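Local atomic coordinates of beta-galactosidase (Bacteroides thetaiotaomicron, PDB entry 5MUJ), a protein that probably acts as an arabinofuranosidase on the plant pectin rhamnogalacturonan II, whose chain B oligosaccharide it holds in a glycan-binding pocket. Residues Thr54-Phe66 with Phe347-Ile359. Numbering follows the deposited sequence.
Sequences TDNYHKIDCPTVF and FYCAVNNAEQRGI. With RAM (alpha-L-rhamnopyranose), chain B.
Where the first blade of this five-bladed beta-propeller meets the last, D61 and R357 pair at the glycan pocket. Strand 45-51, from the start of the chain, closes the last blade beside 357-363, and the chain then crosses by a short loop to strand 59-66 of the first blade. R357 has the reach and the several N-H groups the site needs: its chain, bent at chi3 (-62°), carries NH1 to D61 OD2 (3.0 Å), which it meets 38° out of the carboxylate plane. NH1 and NH2 together fork onto rhamnose O4, NH2 at 2.9 Å. V351 CG2 lies 3.5 Å above the guanidinium plane, while D61, also salt-bridged to K334, steadies the edge. A leucine in place of R357 would probably leave O4 without its two-pronged grip and D61 with one fewer positive partner.

Near the pocket the backbones also join, I60 N donating to R357 O (3.0 Å). Flexible K59 lays its CB against that of R357 and bends at its far end, so that NZ reaches E355 O (3.1 Å) as well as K82 O. Deeper between the blades the seam turns apolar: I60 CG2 meets I359 CD1 at 3.6 Å, and the compact ring of P63 fits against I359 and F347 CB. Beyond it, branched V65 directs CG2 onto the F347 ring in a CH-pi contact, 3.8 Å from the centroid and 8° off the normal.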
loop_
_atom_site.group_PDB
_atom_site.type_symbol
_atom_site.label_atom_id
_atom_site.label_comp_id
_atom_site.label_asym_id
_atom_site.label_seq_id
_atom_site.Cartn_x
_atom_site.Cartn_y
_atom_site.Cartn_z
ATOM N N THR A 54 -1.612 -17.712 -11.163
ATOM C CA THR A 54 -1.855 -19.079 -11.652
ATOM C C THR A 54 -0.605 -19.723 -12.292
ATOM O O THR A 54 -0.617 -20.903 -12.608
ATOM C CB THR A 54 -3.094 -19.181 -12.591
ATOM O OG1 THR A 54 -3.028 -18.240 -13.675
ATOM C CG2 THR A 54 -4.371 -18.933 -11.810
ATOM N N ASP A 55 0.498 -18.979 -12.403
ATOM C CA ASP A 55 1.764 -19.545 -12.851
ATOM C C ASP A 55 2.880 -18.810 -12.129
ATOM O O ASP A 55 2.590 -17.893 -11.362
ATOM C CB ASP A 55 1.920 -19.449 -14.369
ATOM C CG ASP A 55 1.842 -18.034 -14.872
ATOM O OD1 ASP A 55 2.668 -17.188 -14.421
ATOM O OD2 ASP A 55 0.946 -17.757 -15.710
ATOM N N ASN A 56 4.129 -19.213 -12.374
ATOM C CA ASN A 56 5.297 -18.615 -11.707
ATOM C C ASN A 56 5.884 -17.371 -12.362
ATOM O O ASN A 56 6.836 -16.833 -11.833
ATOM C CB ASN A 56 6.409 -19.667 -11.547
ATOM C CG ASN A 56 6.018 -20.744 -10.566
ATOM O OD1 ASN A 56 6.265 -21.941 -10.771
ATOM N ND2 ASN A 56 5.345 -20.324 -9.509
ATOM N N TYR A 57 5.266 -16.892 -13.433
ATOM C CA TYR A 57 5.720 -15.703 -14.165
ATOM C C TYR A 57 4.746 -14.523 -13.990
ATOM O O TYR A 57 4.660 -13.603 -14.833
ATOM C CB TYR A 57 5.963 -16.090 -15.629
ATOM C CG TYR A 57 7.028 -17.138 -15.717
ATOM C CD1 TYR A 57 6.745 -18.482 -15.449
ATOM C CD2 TYR A 57 8.350 -16.777 -15.969
ATOM C CE1 TYR A 57 7.752 -19.428 -15.456
ATOM C CE2 TYR A 57 9.362 -17.716 -15.981
ATOM C CZ TYR A 57 9.059 -19.042 -15.739
ATOM O OH TYR A 57 10.076 -19.964 -15.746
ATOM N N HIS A 58 4.051 -14.508 -12.861
ATOM C CA HIS A 58 3.257 -13.379 -12.420
ATOM C C HIS A 58 3.383 -13.311 -10.918
ATOM O O HIS A 58 3.471 -14.356 -10.225
ATOM C CB HIS A 58 1.770 -13.463 -12.847
ATOM C CG HIS A 58 1.563 -13.494 -14.331
ATOM N ND1 HIS A 58 1.361 -12.361 -15.093
ATOM C CD2 HIS A 58 1.523 -14.532 -15.196
ATOM C CE1 HIS A 58 1.219 -12.704 -16.361
ATOM N NE2 HIS A 58 1.314 -14.015 -16.451
ATOM N N LYS A 59 3.390 -12.084 -10.405
ATOM C CA LYS A 59 3.400 -11.816 -8.989
ATOM C C LYS A 59 2.326 -10.786 -8.699
ATOM O O LYS A 59 2.184 -9.823 -9.436
ATOM C CB LYS A 59 4.779 -11.278 -8.566
ATOM C CG LYS A 59 5.923 -12.221 -8.876
ATOM C CD LYS A 59 7.288 -11.589 -8.554
ATOM C CE LYS A 59 8.504 -12.345 -9.089
ATOM N NZ LYS A 59 8.725 -13.676 -8.449
ATOM N N ILE A 60 1.618 -10.967 -7.592
ATOM C CA ILE A 60 0.446 -10.170 -7.228
ATOM C C ILE A 60 0.664 -9.506 -5.849
ATOM O O ILE A 60 1.012 -10.191 -4.883
ATOM C CB ILE A 60 -0.823 -11.065 -7.231
ATOM C CG1 ILE A 60 -1.185 -11.407 -8.689
ATOM C CG2 ILE A 60 -1.972 -10.364 -6.516
ATOM C CD1 ILE A 60 -2.339 -12.381 -8.839
ATOM N N ASP A 61 0.361 -8.211 -5.748
ATOM C CA ASP A 61 0.678 -7.431 -4.541
ATOM C C ASP A 61 -0.249 -6.223 -4.392
ATOM O O ASP A 61 -1.107 -5.945 -5.275
ATOM C CB ASP A 61 2.170 -6.995 -4.681
ATOM C CG ASP A 61 2.864 -6.597 -3.395
ATOM O OD1 ASP A 61 2.254 -6.300 -2.359
ATOM O OD2 ASP A 61 4.109 -6.562 -3.448
ATOM N N CYS A 62 -0.094 -5.519 -3.287
ATOM C CA CYS A 62 -0.561 -4.155 -3.104
ATOM C C CYS A 62 -2.074 -4.032 -3.137
ATOM O O CYS A 62 -2.603 -3.350 -3.988
ATOM C CB CYS A 62 0.017 -3.214 -4.173
ATOM S SG CYS A 62 1.811 -3.081 -4.296
ATOM N N PRO A 63 -2.777 -4.765 -2.233
ATOM C CA PRO A 63 -4.193 -4.618 -2.118
ATOM C C PRO A 63 -4.705 -3.282 -1.610
ATOM O O PRO A 63 -4.155 -2.705 -0.641
ATOM C CB PRO A 63 -4.571 -5.713 -1.101
ATOM C CG PRO A 63 -3.367 -5.789 -0.212
ATOM C CD PRO A 63 -2.233 -5.657 -1.180
ATOM N N THR A 64 -5.770 -2.810 -2.247
ATOM C CA THR A 64 -6.579 -1.744 -1.701
ATOM C C THR A 64 -8.022 -2.238 -1.745
ATOM O O THR A 64 -8.523 -2.582 -2.822
ATOM C CB THR A 64 -6.450 -0.440 -2.510
ATOM O OG1 THR A 64 -5.075 -0.134 -2.721
ATOM C CG2 THR A 64 -7.089 0.742 -1.790
ATOM N N VAL A 65 -8.661 -2.277 -0.588
ATOM C CA VAL A 65 -10.040 -2.840 -0.493
ATOM C C VAL A 65 -11.031 -1.744 -0.173
ATOM O O VAL A 65 -10.824 -0.925 0.718
ATOM C CB VAL A 65 -10.184 -3.989 0.534
ATOM C CG1 VAL A 65 -11.668 -4.445 0.667
ATOM C CG2 VAL A 65 -9.314 -5.169 0.157
ATOM N N PHE A 66 -12.134 -1.764 -0.911
ATOM C CA PHE A 66 -13.199 -0.809 -0.699
ATOM C C PHE A 66 -14.574 -1.393 -1.059
ATOM O O PHE A 66 -14.666 -2.483 -1.578
ATOM C CB PHE A 66 -12.906 0.478 -1.472
ATOM C CG PHE A 66 -12.625 0.269 -2.933
ATOM C CD1 PHE A 66 -11.362 -0.160 -3.337
ATOM C CD2 PHE A 66 -13.577 0.562 -3.912
ATOM C CE1 PHE A 66 -11.083 -0.365 -4.670
ATOM C CE2 PHE A 66 -13.283 0.384 -5.245
ATOM C CZ PHE A 66 -12.025 -0.059 -5.621
ATOM N N PHE A 347 -5.522 -7.672 4.984
ATOM C CA PHE A 347 -5.007 -8.116 3.705
ATOM C C PHE A 347 -3.520 -7.801 3.600
ATOM O O PHE A 347 -3.088 -6.689 3.973
ATOM C CB PHE A 347 -5.759 -7.433 2.554
ATOM C CG PHE A 347 -7.231 -7.782 2.521
ATOM C CD1 PHE A 347 -8.134 -7.133 3.353
ATOM C CD2 PHE A 347 -7.710 -8.781 1.673
ATOM C CE1 PHE A 347 -9.506 -7.465 3.342
ATOM C CE2 PHE A 347 -9.071 -9.124 1.674
ATOM C CZ PHE A 347 -9.952 -8.457 2.500
ATOM N N TYR A 348 -2.729 -8.743 3.121
ATOM C CA TYR A 348 -1.269 -8.541 3.063
ATOM C C TYR A 348 -0.665 -9.308 1.930
ATOM O O TYR A 348 -1.346 -10.138 1.328
ATOM C CB TYR A 348 -0.611 -8.925 4.388
ATOM C CG TYR A 348 -0.604 -10.411 4.767
ATOM C CD1 TYR A 348 -1.705 -11.012 5.431
ATOM C CD2 TYR A 348 0.430 -11.232 4.406
ATOM C CE1 TYR A 348 -1.641 -12.338 5.797
ATOM C CE2 TYR A 348 0.483 -12.577 4.751
ATOM C CZ TYR A 348 -0.598 -13.135 5.433
ATOM O OH TYR A 348 -0.575 -14.489 5.815
ATOM N N CYS A 349 0.571 -8.998 1.573
ATOM C CA CYS A 349 1.280 -9.679 0.491
ATOM C C CYS A 349 2.137 -10.784 1.082
ATOM O O CYS A 349 2.962 -10.536 1.974
ATOM C CB CYS A 349 2.154 -8.701 -0.318
ATOM S SG CYS A 349 3.204 -9.498 -1.550
ATOM N N ALA A 350 1.895 -12.013 0.607
ATOM C CA ALA A 350 2.570 -13.198 1.074
ATOM C C ALA A 350 3.589 -13.593 0.031
ATOM O O ALA A 350 3.231 -13.706 -1.151
ATOM C CB ALA A 350 1.525 -14.314 1.239
ATOM N N VAL A 351 4.857 -13.751 0.466
ATOM C CA VAL A 351 5.926 -14.255 -0.351
ATOM C C VAL A 351 6.620 -15.420 0.356
ATOM O O VAL A 351 6.922 -15.334 1.541
ATOM C CB VAL A 351 6.955 -13.134 -0.628
ATOM C CG1 VAL A 351 8.095 -13.609 -1.550
ATOM C CG2 VAL A 351 6.216 -11.930 -1.200
ATOM N N ASN A 352 6.904 -16.490 -0.392
ATOM C CA ASN A 352 7.564 -17.669 0.155
ATOM C C ASN A 352 9.009 -17.746 -0.320
ATOM O O ASN A 352 9.485 -16.830 -1.003
ATOM C CB ASN A 352 6.761 -18.938 -0.197
ATOM C CG ASN A 352 6.641 -19.194 -1.693
ATOM O OD1 ASN A 352 7.422 -18.705 -2.525
ATOM N ND2 ASN A 352 5.650 -20.009 -2.045
ATOM N N ASN A 353 9.712 -18.818 0.049
ATOM C CA ASN A 353 11.140 -18.954 -0.274
ATOM C C ASN A 353 11.373 -19.180 -1.757
ATOM O O ASN A 353 12.461 -18.840 -2.245
ATOM C CB ASN A 353 11.824 -20.075 0.524
ATOM C CG ASN A 353 11.959 -19.756 2.003
ATOM O OD1 ASN A 353 12.033 -18.598 2.405
ATOM N ND2 ASN A 353 11.983 -20.797 2.827
ATOM N N ALA A 354 10.380 -19.736 -2.470
ATOM C CA ALA A 354 10.426 -19.751 -3.955
ATOM C C ALA A 354 10.156 -18.377 -4.603
ATOM O O ALA A 354 10.234 -18.238 -5.829
ATOM C CB ALA A 354 9.458 -20.772 -4.504
ATOM N N GLU A 355 9.802 -17.393 -3.778
ATOM C CA GLU A 355 9.502 -16.034 -4.193
ATOM C C GLU A 355 8.233 -15.918 -5.018
ATOM O O GLU A 355 8.044 -14.946 -5.742
ATOM C CB GLU A 355 10.703 -15.366 -4.864
ATOM C CG GLU A 355 11.875 -15.177 -3.912
ATOM C CD GLU A 355 13.124 -14.711 -4.623
ATOM O OE1 GLU A 355 13.479 -13.513 -4.523
ATOM O OE2 GLU A 355 13.747 -15.548 -5.306
ATOM N N GLN A 356 7.329 -16.877 -4.827
ATOM C CA GLN A 356 5.975 -16.735 -5.313
ATOM C C GLN A 356 5.309 -15.646 -4.484
ATOM O O GLN A 356 5.569 -15.527 -3.281
ATOM C CB GLN A 356 5.222 -18.065 -5.212
ATOM C CG GLN A 356 5.888 -19.207 -5.944
ATOM C CD GLN A 356 5.166 -20.538 -5.724
ATOM O OE1 GLN A 356 4.859 -20.927 -4.608
ATOM N NE2 GLN A 356 4.933 -21.238 -6.797
ATOM N N ARG A 357 4.476 -14.841 -5.126
ATOM C CA ARG A 357 3.942 -13.641 -4.512
ATOM C C ARG A 357 2.452 -13.485 -4.795
ATOM O O ARG A 357 2.029 -13.394 -5.940
ATOM C CB ARG A 357 4.719 -12.429 -5.033
ATOM C CG ARG A 357 4.257 -11.109 -4.443
ATOM C CD ARG A 357 5.196 -9.938 -4.801
ATOM N NE ARG A 357 6.569 -10.064 -4.290
ATOM C CZ ARG A 357 7.160 -9.237 -3.406
ATOM N NH1 ARG A 357 6.521 -8.203 -2.892
ATOM N NH2 ARG A 357 8.389 -9.506 -2.987
ATOM N N GLY A 358 1.687 -13.336 -3.729
ATOM C CA GLY A 358 0.245 -13.116 -3.813
ATOM C C GLY A 358 -0.269 -12.371 -2.618
ATOM O O GLY A 358 0.521 -11.936 -1.757
ATOM N N ILE A 359 -1.587 -12.195 -2.570
ATOM C CA ILE A 359 -2.269 -11.466 -1.516
ATOM C C ILE A 359 -3.001 -12.486 -0.653
ATOM O O ILE A 359 -3.730 -13.361 -1.177
ATOM C CB ILE A 359 -3.252 -10.432 -2.077
ATOM C CG1 ILE A 359 -2.458 -9.319 -2.777
ATOM C CG2 ILE A 359 -4.156 -9.816 -1.005
ATOM C CD1 ILE A 359 -3.248 -8.430 -3.720
HETATM C C1 RAM B . 11.197 -4.301 -2.110
HETATM C C2 RAM B . 9.773 -4.102 -2.561
HETATM C C3 RAM B . 9.071 -5.458 -2.536
HETATM C C4 RAM B . 9.167 -6.008 -1.111
HETATM C C5 RAM B . 10.583 -6.096 -0.524
HETATM C C6 RAM B . 10.570 -6.240 0.988
HETATM O O2 RAM B . 9.140 -3.150 -1.664
HETATM O O3 RAM B . 7.709 -5.366 -2.961
HETATM O O4 RAM B . 8.677 -7.339 -1.116
HETATM O O5 RAM B . 11.478 -5.015 -0.891
HETATM O O HOH W 1 4.535 -15.623 -8.122
#